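Local coordinates for conserved protein (Geobacillus kaustophilus, PDB 2PCS), which is of unknown function but belongs to the CoxG family of Bet v 1-like proteins and was crystallised with an unidentified bound ligand, at residues K60-E66 and L78-G84; G93-L97 and Q106-T110. All coordinates share one frame; numbering follows the deposited sequence.

Four successive strands running up and down illustrate how an antiparallel sheet can be built by simple folding, and the two contacts pair the first with the second and the third with the fourth. Following the chain from the N terminus, interaction 1 closes the hairpin of strands 59-71 and 75-84, where 60-66 meets 78-84. It is complete before interaction 2 opens, in which 93-97 pairs with 106-110 across the hairpin of strands 87-99 and 104-116. The contacts therefore neither nest nor cross. They are joined edge to edge through strands 75-84 and 87-99, where Leu78 N lies 2.8 Å from Gly93 O, probably hydrogen-bonded. Both Leu78 and Gly93 lie close to the unidentified ligand.

Interaction 1: K60-E66 and L78-G84; sequences KYDAIIE and LLVNGEG
Asn81 O is gripped twice from the neighbouring strand: Ile64 N donates a hydrogen bond to it at 2.6 Å, tilted 23° from the carbonyl plane, and Ala63 CA adds a CA-H...O contact. The same pattern runs along the antiparallel hairpin. Asp62 with Glu83, Ile64 with Asn81 and Glu66 with Leu79 form hydrogen-bonded pairs, each with two backbone bonds; that from Glu66 N to Leu79 O is 2.8 Å long and nearly straight at 167°. Between the Asp62 and Ile64 pairs, Ala63 and Gly82 meet as a non-hydrogen-bonded pair with their CA atoms 3.8 Å apart.

The side chains sort by face. With Ala63, Ile65 and Val80 share one, where Ile65 CG2 touches Val80 CG2 at 4.3 Å and also reaches Leu78 CD2. On the other, Glu66 and Leu79 lie side by side. Glu66 has CG anti to its own backbone N (chi1 -163°) and an extended chain beyond, which carries OE2 to 3.7 Å from Leu79 CD1. Near the end of the pairing, Tyr61 CD1 approaches Gly84 N obliquely at 3.9 Å, while its hydroxyl is hydrogen-bonded to Val57 O. Asn81 ND2 bonds outward to Asn90 on the next strand. The Ile65 face is thus apolar, whereas the other mixes Asp62, Glu66, Asn81 and Glu83 with Ile64 and Leu79, and the pairing is carried chiefly by the six backbone bonds.

Interaction 2: G93-L97 and Q106-T110; sequences GVIDL and QLTYT
Leu107 and Leu97 make the tightest apolar contact between strands 93-97 and 106-110, with Leu97 CD2 3.6 Å from Leu107 CD1. The two side chains cross obliquely, as do Leu107 and Ile95, whose CG2 lies 4.0 Å from Leu107 CG. Leu107 sets CG opposite its backbone N (chi1 -169°), which lays CG and CD1 over both Ile95 CG2 and Leu97 CD2. With an alanine here, Ile95 CG2 and Leu97 CD2 would probably lose the branches that lie over them, and Phe139 and Leu22 would have less to pack on. On the reverse face Val94 and Thr110 run side by side, their CG2 atoms 3.7 Å apart.

Such a sheet, with one face laid against a long C-terminal helix, is the helix-grip fold of the Bet v 1-like clan. Leu107 and Tyr109 both touch helix 124-148 through Phe139, and Leu97 packs on Val15, Val18 and Trp19 of helix 15-22.

Backbone hydrogen bonds join Val94 with Thr110 and Asp96 with Thr108. Val94 N reaches Thr110 O at 3.0 Å, tilted 28° from the carbonyl plane, and Thr110 N answers to Val94 O. In the second pair Thr108 N binds Asp96 O at 3.2 Å, whereas the return bond from Asp96 N to Thr108 O is weak. Tyr109 CA adds a CA-H...O contact to Val94 O at 3.1 Å.

The polar ends of Asp96 and Tyr109 have their partners outside the two strands. Asp96 CB lies 3.8 Å from Thr108 OG1, while its OD1 is hydrogen-bonded to His75 ND1. Tyr109 OH is hydrogen-bonded to His160 and His158 of the C-terminal histidine tag, a partnership that belongs to the construct.

Interaction 1: K60-E66 and L78-G84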
loop_
_atom_site.group_PDB
_atom_site.type_symbol
_atom_site.label_atom_id
_atom_site.label_comp_id
_atom_site.label_asym_id
_atom_site.label_seq_id
_atom_site.Cartn_x
_atom_site.Cartn_y
_atom_site.Cartn_z
ATOM N N LYS A 60 10.098 7.143 12.335
ATOM C CA LYS A 60 9.420 8.176 11.604
ATOM C C LYS A 60 10.019 8.240 10.208
ATOM O O LYS A 60 11.236 8.191 10.001
ATOM C CB LYS A 60 9.522 9.501 12.341
ATOM C CG LYS A 60 8.640 9.480 13.618
ATOM C CD LYS A 60 8.745 10.744 14.543
ATOM C CE LYS A 60 8.146 10.417 15.951
ATOM N NZ LYS A 60 7.764 11.636 16.792
ATOM N N TYR A 61 9.143 8.266 9.222
ATOM C CA TYR A 61 9.608 8.167 7.854
ATOM C C TYR A 61 8.843 9.161 7.087
ATOM O O TYR A 61 7.702 9.398 7.408
ATOM C CB TYR A 61 9.309 6.785 7.281
ATOM C CG TYR A 61 9.912 5.629 8.001
ATOM C CD1 TYR A 61 11.070 5.071 7.543
ATOM C CD2 TYR A 61 9.310 5.092 9.157
ATOM C CE1 TYR A 61 11.630 3.964 8.148
ATOM C CE2 TYR A 61 9.870 3.978 9.807
ATOM C CZ TYR A 61 11.022 3.404 9.267
ATOM O OH TYR A 61 11.630 2.315 9.874
ATOM N N ASP A 62 9.487 9.740 6.088
ATOM C CA ASP A 62 8.793 10.505 5.046
ATOM C C ASP A 62 8.816 9.694 3.767
ATOM O O ASP A 62 9.819 9.057 3.458
ATOM C CB ASP A 62 9.429 11.881 4.839
ATOM C CG ASP A 62 9.198 12.794 6.042
ATOM O OD1 ASP A 62 10.179 13.288 6.628
ATOM O OD2 ASP A 62 8.030 12.969 6.460
ATOM N N ALA A 63 7.691 9.705 3.044
ATOM C CA ALA A 63 7.532 8.874 1.871
ATOM C C ALA A 63 6.995 9.720 0.775
ATOM O O ALA A 63 6.065 10.465 1.008
ATOM C CB ALA A 63 6.526 7.704 2.165
ATOM N N ILE A 64 7.583 9.608 -0.412
ATOM C CA ILE A 64 6.958 10.114 -1.627
ATOM C C ILE A 64 6.210 8.951 -2.316
ATOM O O ILE A 64 6.785 7.907 -2.604
ATOM C CB ILE A 64 7.963 10.778 -2.639
ATOM C CG1 ILE A 64 8.841 11.890 -1.997
ATOM C CG2 ILE A 64 7.209 11.346 -3.819
ATOM C CD1 ILE A 64 8.083 12.898 -1.153
ATOM N N ILE A 65 4.926 9.151 -2.565
ATOM C CA ILE A 65 4.095 8.137 -3.215
ATOM C C ILE A 65 3.544 8.739 -4.485
ATOM O O ILE A 65 2.769 9.700 -4.395
ATOM C CB ILE A 65 2.890 7.738 -2.300
ATOM C CG1 ILE A 65 3.380 7.348 -0.906
ATOM C CG2 ILE A 65 2.068 6.613 -2.926
ATOM C CD1 ILE A 65 2.256 7.214 0.102
ATOM N N GLU A 66 3.966 8.196 -5.639
ATOM C CA GLU A 66 3.429 8.556 -6.959
ATOM C C GLU A 66 2.536 7.460 -7.587
ATOM O O GLU A 66 2.976 6.339 -7.775
ATOM C CB GLU A 66 4.532 8.931 -7.944
ATOM C CG GLU A 66 3.938 9.706 -9.148
ATOM C CD GLU A 66 4.945 10.035 -10.254
ATOM O OE1 GLU A 66 4.531 10.622 -11.320
ATOM O OE2 GLU A 66 6.145 9.692 -10.059
ATOM N N LEU A 78 2.358 2.080 -8.556
ATOM C CA LEU A 78 2.797 2.949 -7.459
ATOM C C LEU A 78 4.298 3.032 -7.421
ATOM O O LEU A 78 4.959 2.008 -7.548
ATOM C CB LEU A 78 2.324 2.433 -6.093
ATOM C CG LEU A 78 0.885 2.631 -5.655
ATOM C CD1 LEU A 78 0.904 2.224 -4.174
ATOM C CD2 LEU A 78 0.246 4.077 -5.829
ATOM N N LEU A 79 4.836 4.235 -7.242
ATOM C CA LEU A 79 6.279 4.387 -6.974
ATOM C C LEU A 79 6.384 4.983 -5.604
ATOM O O LEU A 79 5.732 5.998 -5.332
ATOM C CB LEU A 79 6.951 5.303 -7.989
ATOM C CG LEU A 79 6.669 5.043 -9.487
ATOM C CD1 LEU A 79 7.298 6.168 -10.350
ATOM C CD2 LEU A 79 7.247 3.655 -9.905
ATOM N N VAL A 80 7.126 4.305 -4.726
ATOM C CA VAL A 80 7.318 4.762 -3.356
ATOM C C VAL A 80 8.819 4.982 -2.991
ATOM O O VAL A 80 9.643 4.072 -3.173
ATOM C CB VAL A 80 6.694 3.840 -2.298
ATOM C CG1 VAL A 80 6.992 4.407 -0.883
ATOM C CG2 VAL A 80 5.175 3.666 -2.480
ATOM N N ASN A 81 9.137 6.201 -2.518
ATOM C CA ASN A 81 10.447 6.551 -1.927
ATOM C C ASN A 81 10.255 7.010 -0.489
ATOM O O ASN A 81 9.664 8.050 -0.241
ATOM C CB ASN A 81 11.153 7.625 -2.740
ATOM C CG ASN A 81 11.408 7.192 -4.160
ATOM O OD1 ASN A 81 10.627 7.505 -5.060
ATOM N ND2 ASN A 81 12.497 6.448 -4.382
ATOM N N GLY A 82 10.680 6.189 0.448
ATOM C CA GLY A 82 10.501 6.453 1.869
ATOM C C GLY A 82 11.865 6.484 2.575
ATOM O O GLY A 82 12.784 5.743 2.222
ATOM N N GLU A 83 11.999 7.328 3.586
ATOM C CA GLU A 83 13.302 7.509 4.250
ATOM C C GLU A 83 13.101 7.950 5.645
ATOM O O GLU A 83 12.160 8.682 5.952
ATOM C CB GLU A 83 14.143 8.541 3.488
ATOM C CG GLU A 83 15.632 8.428 3.769
ATOM C CD GLU A 83 16.086 9.355 4.938
ATOM O OE1 GLU A 83 15.314 10.270 5.347
ATOM O OE2 GLU A 83 17.216 9.148 5.432
ATOM N N GLY A 84 13.941 7.457 6.526
ATOM C CA GLY A 84 13.894 7.912 7.887
ATOM C C GLY A 84 15.119 7.498 8.662
ATOM O O GLY A 84 16.065 6.882 8.136
#

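Interaction 2: G93-L97 and Q106-T110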
loop_
_atom_site.group_PDB
_atom_site.type_symbol
_atom_site.label_atom_id
_atom_site.label_comp_id
_atom_site.label_asym_id
_atom_site.label_seq_id
_atom_site.Cartn_x
_atom_site.Cartn_y
_atom_site.Cartn_z
ATOM N N GLY A 93 5.045 -0.911 -7.293
ATOM C CA GLY A 93 4.043 -1.950 -7.325
ATOM C C GLY A 93 3.106 -1.745 -8.470
ATOM O O GLY A 93 3.031 -0.640 -9.024
ATOM N N VAL A 94 2.385 -2.811 -8.812
ATOM C CA VAL A 94 1.334 -2.803 -9.815
ATOM C C VAL A 94 0.073 -3.384 -9.186
ATOM O O VAL A 94 0.101 -4.431 -8.520
ATOM C CB VAL A 94 1.711 -3.674 -11.023
ATOM C CG1 VAL A 94 0.691 -3.518 -12.123
ATOM C CG2 VAL A 94 3.155 -3.358 -11.562
ATOM N N ILE A 95 -1.047 -2.696 -9.385
ATOM C CA ILE A 95 -2.317 -3.162 -8.906
ATOM C C ILE A 95 -3.327 -3.356 -10.080
ATOM O O ILE A 95 -3.517 -2.463 -10.916
ATOM C CB ILE A 95 -2.902 -2.170 -7.904
ATOM C CG1 ILE A 95 -2.074 -2.108 -6.603
ATOM C CG2 ILE A 95 -4.315 -2.487 -7.562
ATOM C CD1 ILE A 95 -0.934 -1.193 -6.702
ATOM N N ASP A 96 -4.016 -4.499 -10.073
ATOM C CA ASP A 96 -5.049 -4.797 -11.058
ATOM C C ASP A 96 -6.325 -5.199 -10.329
ATOM O O ASP A 96 -6.281 -5.963 -9.335
ATOM C CB ASP A 96 -4.569 -5.894 -11.994
ATOM C CG ASP A 96 -3.463 -5.406 -12.940
ATOM O OD1 ASP A 96 -3.740 -4.529 -13.780
ATOM O OD2 ASP A 96 -2.296 -5.896 -12.862
ATOM N N LEU A 97 -7.445 -4.618 -10.761
ATOM C CA LEU A 97 -8.732 -5.027 -10.239
ATOM C C LEU A 97 -9.438 -5.931 -11.286
ATOM O O LEU A 97 -9.455 -5.615 -12.514
ATOM C CB LEU A 97 -9.577 -3.820 -9.831
ATOM C CG LEU A 97 -9.064 -2.844 -8.763
ATOM C CD1 LEU A 97 -10.085 -1.754 -8.476
ATOM C CD2 LEU A 97 -8.807 -3.605 -7.500
ATOM N N GLN A 106 -11.548 -9.122 -7.348
ATOM C CA GLN A 106 -10.259 -9.582 -6.958
ATOM C C GLN A 106 -9.197 -8.495 -7.260
ATOM O O GLN A 106 -8.977 -8.108 -8.418
ATOM C CB GLN A 106 -9.957 -10.859 -7.705
ATOM C CG GLN A 106 -8.740 -11.517 -7.290
ATOM C CD GLN A 106 -8.143 -12.330 -8.417
ATOM O OE1 GLN A 106 -7.954 -11.839 -9.546
ATOM N NE2 GLN A 106 -7.808 -13.584 -8.112
ATOM N N LEU A 107 -8.527 -8.055 -6.201
ATOM C CA LEU A 107 -7.355 -7.217 -6.320
ATOM C C LEU A 107 -6.070 -8.078 -6.353
ATOM O O LEU A 107 -5.826 -8.857 -5.456
ATOM C CB LEU A 107 -7.325 -6.214 -5.160
ATOM C CG LEU A 107 -6.305 -5.084 -5.260
ATOM C CD1 LEU A 107 -6.784 -3.917 -4.482
ATOM C CD2 LEU A 107 -4.923 -5.551 -4.826
ATOM N N THR A 108 -4.960 -7.986 -7.202
ATOM C CA THR A 108 -3.655 -8.631 -7.271
ATOM C C THR A 108 -2.530 -7.601 -7.302
ATOM O O THR A 108 -2.779 -6.455 -7.666
ATOM C CB THR A 108 -3.569 -9.543 -8.509
ATOM O OG1 THR A 108 -3.739 -8.762 -9.696
ATOM C CG2 THR A 108 -4.750 -10.501 -8.549
ATOM N N TYR A 109 -1.656 -7.890 -6.866
ATOM C CA TYR A 109 -0.579 -6.919 -6.823
ATOM C C TYR A 109 0.734 -7.635 -6.929
ATOM O O TYR A 109 0.855 -8.836 -6.658
ATOM C CB TYR A 109 -0.629 -6.000 -5.587
ATOM C CG TYR A 109 -0.407 -6.755 -4.294
ATOM C CD1 TYR A 109 -1.494 -7.208 -3.515
ATOM C CD2 TYR A 109 0.877 -7.053 -3.858
ATOM C CE1 TYR A 109 -1.269 -7.991 -2.382
ATOM C CE2 TYR A 109 1.104 -7.770 -2.732
ATOM C CZ TYR A 109 0.034 -8.217 -1.977
ATOM O OH TYR A 109 0.302 -8.934 -0.820
ATOM N N THR A 110 1.727 -6.838 -7.228
ATOM C CA THR A 110 3.058 -7.277 -7.416
ATOM C C THR A 110 3.829 -6.079 -6.829
ATOM O O THR A 110 3.375 -4.917 -6.928
ATOM C CB THR A 110 3.187 -7.436 -8.911
ATOM O OG1 THR A 110 3.558 -8.765 -9.293
ATOM C CG2 THR A 110 3.952 -6.386 -9.545
#